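Local coordinates for TfuA domain-containing protein (Methanosarcina acetivorans, PDB 6XP8) that takes part in peptide backbone thioamidation, probably working together with a YcaO enzyme, at residues Asp110-Ser115 / Pro127-Arg132; Ile44-Gly49 / Ala76-Leu81; Lys136-Thr141 / Lys185-Phe190. One frame throughout, in Å; residues are numbered along the deposited sequence.

Following the chain from the N terminus, interaction 2 comes first: residues 44-49, at the end of strand 43-46, meet residues 76-81 after a loop that takes in helix 59-67 and strand 71-74. Interaction 1 then closes a short excursion without helix or strand, bringing the start of helix 128-140 back onto 110-115. Interaction 3 joins the far end of that helix to helix 181-193, closing a loop that includes helices 146-157 and 166-175. All three are in series; none nests in or crosses another. Interactions 1 and 2 touch where V112 packs on A76 and S77, while interactions 1 and 3 share helix 128-140, which leads away from the sheet region into the helical part.

Interaction 1. Residues Asp110-Ser115 / Pro127-Arg132; sequences DEVAVS and PLVNIR
E111 and R132 meet side-on: NE of R132 donates to OE1 of E111 (2.8 Å), and NH2 of R132 reaches OE2 of E111, also at 2.8 Å. Each carboxylate oxygen is used on its syn side, and both lie close to the guanidinium plane, though the two flat groups are turned 29° against each other. E111 gets there by folding back at chi2 (-68°), with CG anti to its carbonyl carbon, while the arginine chain runs extended from CG to NE and meets it at about a right angle. L128 lies beside the carboxylate, its CD2 3.6 Å from OE2 of E111. With leucine in place of R132 both N-H donors go, and the buried E111 carboxylate would probably lose its charged mate and be free to turn.

The backbone adds a second grip. V129 N donates to E111 O over 3.0 Å. A water bridges beside it, accepting from L128 N (2.9 Å) and donating to D110 O (2.7 Å) and to A113 O. The D110 carboxylate itself turns to R164, with which it forms a salt bridge.

Apolar groups fill the rest. CG1 of V114 lies alongside the P127 ring, 3.6 Å from CD of P127, the two side chains pointing the same way. CG1 of V112 comes to 4.1 Å from CG2 of V129; helix 96-102 packs against both valines through V97.

P127 is the N-cap of helix 128-140, and the preceding loop supplies acceptors to the helix's first N-H groups, directly from E111 O to V129 and through the water to L128, with a bidentate Glu-Arg pair joining loop to helix one turn in.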
loop_
_atom_site.group_PDB
_atom_site.type_symbol
_atom_site.label_atom_id
_atom_site.label_comp_id
_atom_site.label_asym_id
_atom_site.label_seq_id
_atom_site.Cartn_x
_atom_site.Cartn_y
_atom_site.Cartn_z
ATOM N N ASP A 110 -5.272 -3.366 -8.459
ATOM C CA ASP A 110 -5.884 -2.044 -8.673
ATOM C C ASP A 110 -6.223 -1.325 -7.358
ATOM O O ASP A 110 -6.286 -0.091 -7.318
ATOM C CB ASP A 110 -7.126 -2.132 -9.562
ATOM C CG ASP A 110 -7.659 -0.754 -9.948
ATOM O OD1 ASP A 110 -6.919 0.005 -10.603
ATOM O OD2 ASP A 110 -8.805 -0.438 -9.576
ATOM N N GLU A 111 -6.424 -2.097 -6.292
ATOM C CA GLU A 111 -6.743 -1.544 -4.973
ATOM C C GLU A 111 -5.606 -0.723 -4.364
ATOM O O GLU A 111 -5.849 0.200 -3.577
ATOM C CB GLU A 111 -7.164 -2.660 -4.005
ATOM C CG GLU A 111 -8.508 -3.302 -4.346
ATOM C CD GLU A 111 -9.699 -2.372 -4.154
ATOM O OE1 GLU A 111 -9.649 -1.476 -3.271
ATOM O OE2 GLU A 111 -10.706 -2.554 -4.880
ATOM N N VAL A 112 -4.373 -1.058 -4.744
ATOM C CA VAL A 112 -3.176 -0.455 -4.136
ATOM C C VAL A 112 -2.251 0.298 -5.104
ATOM O O VAL A 112 -1.383 1.049 -4.655
ATOM C CB VAL A 112 -2.359 -1.490 -3.322
ATOM C CG1 VAL A 112 -3.059 -1.815 -2.012
ATOM C CG2 VAL A 112 -2.103 -2.763 -4.122
ATOM N N ALA A 113 -2.425 0.100 -6.414
ATOM C CA ALA A 113 -1.564 0.743 -7.422
ATOM C C ALA A 113 -1.559 2.275 -7.301
ATOM O O ALA A 113 -2.616 2.893 -7.119
ATOM C CB ALA A 113 -1.988 0.333 -8.824
ATOM N N VAL A 114 -0.362 2.858 -7.369
ATOM C CA VAL A 114 -0.162 4.321 -7.387
ATOM C C VAL A 114 0.871 4.731 -8.431
ATOM O O VAL A 114 1.870 4.031 -8.646
ATOM C CB VAL A 114 0.266 4.924 -6.012
ATOM C CG1 VAL A 114 -0.914 5.019 -5.072
ATOM C CG2 VAL A 114 1.406 4.144 -5.362
ATOM N N SER A 115 0.623 5.863 -9.083
ATOM C CA SER A 115 1.656 6.489 -9.898
ATOM C C SER A 115 2.651 7.174 -8.957
ATOM O O SER A 115 2.274 7.678 -7.892
ATOM C CB SER A 115 1.062 7.473 -10.906
ATOM O OG SER A 115 0.570 8.623 -10.254
ATOM N N PRO A 127 -3.961 5.809 -3.647
ATOM C CA PRO A 127 -4.421 4.426 -3.781
ATOM C C PRO A 127 -5.898 4.298 -3.437
ATOM O O PRO A 127 -6.396 5.010 -2.554
ATOM C CB PRO A 127 -3.568 3.671 -2.762
ATOM C CG PRO A 127 -3.249 4.689 -1.722
ATOM C CD PRO A 127 -3.138 5.999 -2.433
ATOM N N LEU A 128 -6.581 3.407 -4.149
ATOM C CA LEU A 128 -7.997 3.148 -3.929
ATOM C C LEU A 128 -8.336 2.776 -2.482
ATOM O O LEU A 128 -9.360 3.223 -1.974
ATOM C CB LEU A 128 -8.513 2.084 -4.907
ATOM C CG LEU A 128 -10.017 1.790 -4.996
ATOM C CD1 LEU A 128 -10.849 3.048 -5.237
ATOM C CD2 LEU A 128 -10.247 0.784 -6.111
ATOM N N VAL A 129 -7.481 1.980 -1.823
ATOM C CA VAL A 129 -7.685 1.648 -0.397
ATOM C C VAL A 129 -7.775 2.873 0.524
ATOM O O VAL A 129 -8.624 2.898 1.415
ATOM C CB VAL A 129 -6.683 0.600 0.172
ATOM C CG1 VAL A 129 -6.956 -0.777 -0.424
ATOM C CG2 VAL A 129 -5.236 1.024 -0.029
ATOM N N ASN A 130 -6.912 3.870 0.289
ATOM C CA ASN A 130 -6.953 5.158 1.006
ATOM C C ASN A 130 -8.246 5.923 0.697
ATOM O O ASN A 130 -8.830 6.527 1.597
ATOM C CB ASN A 130 -5.738 6.041 0.666
ATOM C CG ASN A 130 -4.459 5.641 1.405
ATOM O OD1 ASN A 130 -4.339 4.545 1.954
ATOM N ND2 ASN A 130 -3.473 6.530 1.370
ATOM N N ILE A 131 -8.685 5.887 -0.566
ATOM C CA ILE A 131 -9.941 6.536 -0.991
ATOM C C ILE A 131 -11.134 5.893 -0.272
ATOM O O ILE A 131 -11.992 6.601 0.268
ATOM C CB ILE A 131 -10.116 6.536 -2.538
ATOM C CG1 ILE A 131 -9.047 7.418 -3.199
ATOM C CG2 ILE A 131 -11.514 7.003 -2.950
ATOM C CD1 ILE A 131 -8.816 7.143 -4.678
ATOM N N ARG A 132 -11.152 4.557 -0.237
ATOM C CA ARG A 132 -12.188 3.785 0.468
ATOM C C ARG A 132 -12.323 4.226 1.930
ATOM O O ARG A 132 -13.418 4.566 2.387
ATOM C CB ARG A 132 -11.888 2.278 0.402
ATOM C CG ARG A 132 -12.074 1.640 -0.970
ATOM C CD ARG A 132 -11.901 0.127 -0.889
ATOM N NE ARG A 132 -12.038 -0.539 -2.189
ATOM C CZ ARG A 132 -13.192 -0.851 -2.783
ATOM N NH1 ARG A 132 -14.364 -0.545 -2.222
ATOM N NH2 ARG A 132 -13.175 -1.471 -3.961
HETATM O O HOH W 1 -5.272 2.266 -6.501
#

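Interaction 2. Residues Ile44-Gly49 / Ala76-Leu81; sequences IGIIDG and ASMGAL
I47 O takes the one direct hydrogen bond between the segments, from G79 N, at 3.0 Å and nearly straight at the hydrogen (171°). Next to it, G79 CA turns a C-H toward I46 O at 3.2 Å. A beta carbon at position 79 would run into that same oxygen, which explains how the helix start can come so near the strand end.

A water links the backbone to the serine, accepting from G49 N at 2.9 Å and hydrogen-bonded to S77 OG at 2.6 Å. S77 OG also bonds K199. D48 brings OD1 to 3.3 Å from S77 CB, but its carboxylate is held by S10, T7 and N9.

All of this lies at the carboxyl ends of strands 43-46 and 71-74, neighbours in a parallel sheet of order 2-1-3-4-5, a strand order shared with flavodoxin-like folds; here helix 78-86 begins just after strand 71-74.

Apolar pairs are few. CG2 of I47, anti to its own N, meets A76 CB at 3.8 Å on the side packed by helix 198-215, and CG2 of I46 lies 4.5 Å from CG of M78. Van der Waals touches on backbone complete the contact: M78 CB sits 3.5 Å from G49 N, and CG2 of I46 rests on G79 CA.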
loop_
_atom_site.group_PDB
_atom_site.type_symbol
_atom_site.label_atom_id
_atom_site.label_comp_id
_atom_site.label_asym_id
_atom_site.label_seq_id
_atom_site.Cartn_x
_atom_site.Cartn_y
_atom_site.Cartn_z
ATOM N N ILE A 44 13.276 -10.166 5.267
ATOM C CA ILE A 44 12.864 -9.282 4.168
ATOM C C ILE A 44 11.480 -8.716 4.494
ATOM O O ILE A 44 10.553 -9.466 4.789
ATOM C CB ILE A 44 12.809 -10.019 2.802
ATOM C CG1 ILE A 44 14.195 -10.563 2.413
ATOM C CG2 ILE A 44 12.266 -9.094 1.703
ATOM C CD1 ILE A 44 14.178 -11.632 1.332
ATOM N N GLY A 45 11.354 -7.394 4.429
ATOM C CA GLY A 45 10.053 -6.733 4.463
ATOM C C GLY A 45 9.690 -6.258 3.070
ATOM O O GLY A 45 10.421 -5.466 2.469
ATOM N N ILE A 46 8.582 -6.772 2.545
ATOM C CA ILE A 46 8.056 -6.292 1.266
ATOM C C ILE A 46 6.879 -5.382 1.587
ATOM O O ILE A 46 5.865 -5.840 2.113
ATOM C CB ILE A 46 7.623 -7.437 0.312
ATOM C CG1 ILE A 46 8.796 -8.401 0.028
ATOM C CG2 ILE A 46 7.069 -6.850 -0.985
ATOM C CD1 ILE A 46 8.397 -9.680 -0.692
ATOM N N ILE A 47 7.037 -4.089 1.300
ATOM C CA ILE A 47 5.934 -3.130 1.400
ATOM C C ILE A 47 5.480 -2.805 -0.028
ATOM O O ILE A 47 4.412 -3.249 -0.463
ATOM C CB ILE A 47 6.301 -1.864 2.227
ATOM C CG1 ILE A 47 6.707 -2.267 3.663
ATOM C CG2 ILE A 47 5.138 -0.867 2.238
ATOM C CD1 ILE A 47 7.244 -1.154 4.551
ATOM N N ASP A 48 6.330 -2.083 -0.757
ATOM C CA ASP A 48 6.025 -1.619 -2.106
ATOM C C ASP A 48 6.767 -2.428 -3.154
ATOM O O ASP A 48 7.865 -2.937 -2.903
ATOM C CB ASP A 48 6.354 -0.128 -2.238
ATOM C CG ASP A 48 5.592 0.724 -1.238
ATOM O OD1 ASP A 48 4.365 0.535 -1.120
ATOM O OD2 ASP A 48 6.220 1.578 -0.571
ATOM N N GLY A 49 6.140 -2.546 -4.319
ATOM C CA GLY A 49 6.719 -3.240 -5.454
ATOM C C GLY A 49 6.035 -2.848 -6.740
ATOM O O GLY A 49 4.871 -2.410 -6.737
ATOM N N ALA A 76 0.617 -3.575 3.336
ATOM C CA ALA A 76 0.330 -2.250 2.734
ATOM C C ALA A 76 0.005 -2.248 1.235
ATOM O O ALA A 76 -1.048 -1.745 0.824
ATOM C CB ALA A 76 1.418 -1.225 3.062
ATOM N N SER A 77 0.907 -2.805 0.432
ATOM C CA SER A 77 0.830 -2.671 -1.017
ATOM C C SER A 77 1.124 -4.009 -1.697
ATOM O O SER A 77 0.368 -4.962 -1.497
ATOM C CB SER A 77 1.781 -1.561 -1.474
ATOM O OG SER A 77 1.419 -1.071 -2.754
ATOM N N MET A 78 2.201 -4.092 -2.488
ATOM C CA MET A 78 2.617 -5.377 -3.074
ATOM C C MET A 78 2.820 -6.452 -1.998
ATOM O O MET A 78 2.497 -7.624 -2.215
ATOM C CB MET A 78 3.860 -5.233 -3.973
ATOM C CG MET A 78 4.388 -6.548 -4.556
ATOM S SD MET A 78 3.182 -7.475 -5.539
ATOM C CE MET A 78 3.572 -6.927 -7.198
ATOM N N GLY A 79 3.325 -6.049 -0.832
ATOM C CA GLY A 79 3.506 -6.984 0.280
ATOM C C GLY A 79 2.199 -7.564 0.793
ATOM O O GLY A 79 2.142 -8.731 1.187
ATOM N N ALA A 80 1.147 -6.750 0.791
ATOM C CA ALA A 80 -0.188 -7.201 1.210
ATOM C C ALA A 80 -0.775 -8.216 0.229
ATOM O O ALA A 80 -1.311 -9.244 0.645
ATOM C CB ALA A 80 -1.121 -6.014 1.373
ATOM N N LEU A 81 -0.650 -7.920 -1.065
ATOM C CA LEU A 81 -1.120 -8.799 -2.127
ATOM C C LEU A 81 -0.393 -10.146 -2.095
ATOM O O LEU A 81 -1.036 -11.198 -2.067
ATOM C CB LEU A 81 -0.976 -8.118 -3.500
ATOM C CG LEU A 81 -1.500 -8.868 -4.735
ATOM C CD1 LEU A 81 -3.002 -9.098 -4.657
ATOM C CD2 LEU A 81 -1.138 -8.094 -5.996
HETATM O O HOH W 2 3.511 -1.342 -4.323
#

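Interaction 3. Residues Lys136-Thr141 / Lys185-Phe190; sequences KAALDT and KQLLDF
Helix-helix packing in the helical part of the chain brings F190 and L187 of helix 181-193 onto A137, A138 and T141 near the end of helix 128-140. The short helical segments run at 121° to one another, their axes 10.7 Å apart at closest approach.

F190 does most of the work. Its CG stands anti to the backbone N (chi1 177°), sending the ring out to the other helix, where A137 CB meets its edge in plane, 3.7 Å from CZ of F190. On the CE2 side the ring nears A138, with CE2 of F190 3.9 Å from CB of A138. L187 presses CD1 to 3.5 Å from A138 CB, a tight spot between the alanine methyl and the leucine.

T141 comes obliquely to the CE1 corner of the ring, its OG1 3.6 Å from CE1 of F190. That hydroxyl of T141 donates through OG1 to A137 O at 2.7 Å, while T141 N reaches the same oxygen from the opposite face of its plane, so the carbonyl is gripped twice.

The contact lies about 21 Å from the centre of the chain, centre to centre. Around it, F190 leans on L143 in the loop after helix 128-140, and L187 also packs on T170 of helix 166-175 and L152 of helix 146-157.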
loop_
_atom_site.group_PDB
_atom_site.type_symbol
_atom_site.label_atom_id
_atom_site.label_comp_id
_atom_site.label_asym_id
_atom_site.label_seq_id
_atom_site.Cartn_x
_atom_site.Cartn_y
_atom_site.Cartn_z
ATOM N N LYS A 136 -15.157 6.720 3.734
ATOM C CA LYS A 136 -15.844 6.201 4.923
ATOM C C LYS A 136 -15.792 7.177 6.097
ATOM O O LYS A 136 -16.819 7.433 6.728
ATOM C CB LYS A 136 -15.309 4.826 5.327
ATOM C CG LYS A 136 -16.007 3.692 4.599
ATOM C CD LYS A 136 -15.266 2.372 4.735
ATOM C CE LYS A 136 -15.974 1.286 3.938
ATOM N NZ LYS A 136 -15.383 -0.060 4.171
ATOM N N ALA A 137 -14.606 7.729 6.361
ATOM C CA ALA A 137 -14.408 8.739 7.409
ATOM C C ALA A 137 -15.196 10.026 7.127
ATOM O O ALA A 137 -15.783 10.607 8.042
ATOM C CB ALA A 137 -12.929 9.046 7.588
ATOM N N ALA A 138 -15.223 10.445 5.860
ATOM C CA ALA A 138 -16.016 11.601 5.418
ATOM C C ALA A 138 -17.515 11.412 5.655
ATOM O O ALA A 138 -18.196 12.350 6.093
ATOM C CB ALA A 138 -15.746 11.901 3.954
ATOM N N LEU A 139 -18.009 10.203 5.366
ATOM C CA LEU A 139 -19.393 9.805 5.643
ATOM C C LEU A 139 -19.713 9.876 7.142
ATOM O O LEU A 139 -20.804 10.308 7.526
ATOM C CB LEU A 139 -19.667 8.396 5.092
ATOM C CG LEU A 139 -21.044 7.733 5.249
ATOM C CD1 LEU A 139 -22.107 8.374 4.368
ATOM C CD2 LEU A 139 -20.945 6.245 4.955
ATOM N N ASP A 140 -18.753 9.455 7.966
ATOM C CA ASP A 140 -18.876 9.501 9.431
ATOM C C ASP A 140 -18.905 10.926 9.991
ATOM O O ASP A 140 -19.592 11.195 10.982
ATOM C CB ASP A 140 -17.746 8.693 10.089
ATOM C CG ASP A 140 -17.818 7.200 9.775
ATOM O OD1 ASP A 140 -18.887 6.697 9.360
ATOM O OD2 ASP A 140 -16.786 6.520 9.947
ATOM N N THR A 141 -18.162 11.829 9.351
ATOM C CA THR A 141 -18.105 13.247 9.737
ATOM C C THR A 141 -19.329 14.021 9.192
ATOM O O THR A 141 -19.534 15.198 9.521
ATOM C CB THR A 141 -16.769 13.895 9.287
ATOM O OG1 THR A 141 -15.700 12.954 9.449
ATOM C CG2 THR A 141 -16.442 15.148 10.106
ATOM N N LYS A 185 -16.121 20.957 -2.044
ATOM C CA LYS A 185 -15.006 21.759 -1.512
ATOM C C LYS A 185 -14.704 21.434 -0.052
ATOM O O LYS A 185 -13.538 21.323 0.332
ATOM C CB LYS A 185 -15.281 23.260 -1.680
ATOM C CG LYS A 185 -15.102 23.755 -3.107
ATOM C CD LYS A 185 -15.548 25.200 -3.269
ATOM C CE LYS A 185 -15.741 25.574 -4.732
ATOM N NZ LYS A 185 -14.485 25.531 -5.540
ATOM N N GLN A 186 -15.763 21.263 0.743
ATOM C CA GLN A 186 -15.649 20.846 2.143
ATOM C C GLN A 186 -15.077 19.435 2.246
ATOM O O GLN A 186 -14.241 19.165 3.111
ATOM C CB GLN A 186 -17.002 20.943 2.864
ATOM C CG GLN A 186 -17.583 22.352 2.945
ATOM C CD GLN A 186 -16.715 23.322 3.731
ATOM O OE1 GLN A 186 -16.323 23.052 4.870
ATOM N NE2 GLN A 186 -16.413 24.468 3.122
ATOM N N LEU A 187 -15.509 18.556 1.340
ATOM C CA LEU A 187 -14.984 17.190 1.268
ATOM C C LEU A 187 -13.493 17.158 0.909
ATOM O O LEU A 187 -12.725 16.407 1.522
ATOM C CB LEU A 187 -15.805 16.346 0.284
ATOM C CG LEU A 187 -15.335 14.917 -0.020
ATOM C CD1 LEU A 187 -15.364 14.034 1.218
ATOM C CD2 LEU A 187 -16.196 14.336 -1.120
ATOM N N LEU A 188 -13.099 17.966 -0.074
ATOM C CA LEU A 188 -11.694 18.071 -0.488
ATOM C C LEU A 188 -10.761 18.522 0.646
ATOM O O LEU A 188 -9.676 17.956 0.815
ATOM C CB LEU A 188 -11.545 18.972 -1.721
ATOM C CG LEU A 188 -10.141 19.186 -2.315
ATOM C CD1 LEU A 188 -9.425 17.874 -2.626
ATOM C CD2 LEU A 188 -10.230 20.054 -3.555
ATOM N N ASP A 189 -11.190 19.527 1.411
ATOM C CA ASP A 189 -10.453 19.986 2.595
ATOM C C ASP A 189 -10.247 18.853 3.600
ATOM O O ASP A 189 -9.138 18.678 4.119
ATOM C CB ASP A 189 -11.165 21.171 3.259
ATOM C CG ASP A 189 -11.030 22.465 2.468
ATOM O OD1 ASP A 189 -10.043 22.634 1.710
ATOM O OD2 ASP A 189 -11.920 23.330 2.612
ATOM N N PHE A 190 -11.306 18.078 3.845
ATOM C CA PHE A 190 -11.238 16.911 4.726
ATOM C C PHE A 190 -10.249 15.867 4.217
ATOM O O PHE A 190 -9.457 15.343 5.001
ATOM C CB PHE A 190 -12.619 16.268 4.926
ATOM C CG PHE A 190 -12.592 15.020 5.773
ATOM C CD1 PHE A 190 -12.586 15.107 7.171
ATOM C CD2 PHE A 190 -12.560 13.753 5.181
ATOM C CE1 PHE A 190 -12.552 13.962 7.953
ATOM C CE2 PHE A 190 -12.523 12.601 5.964
ATOM C CZ PHE A 190 -12.525 12.707 7.352
#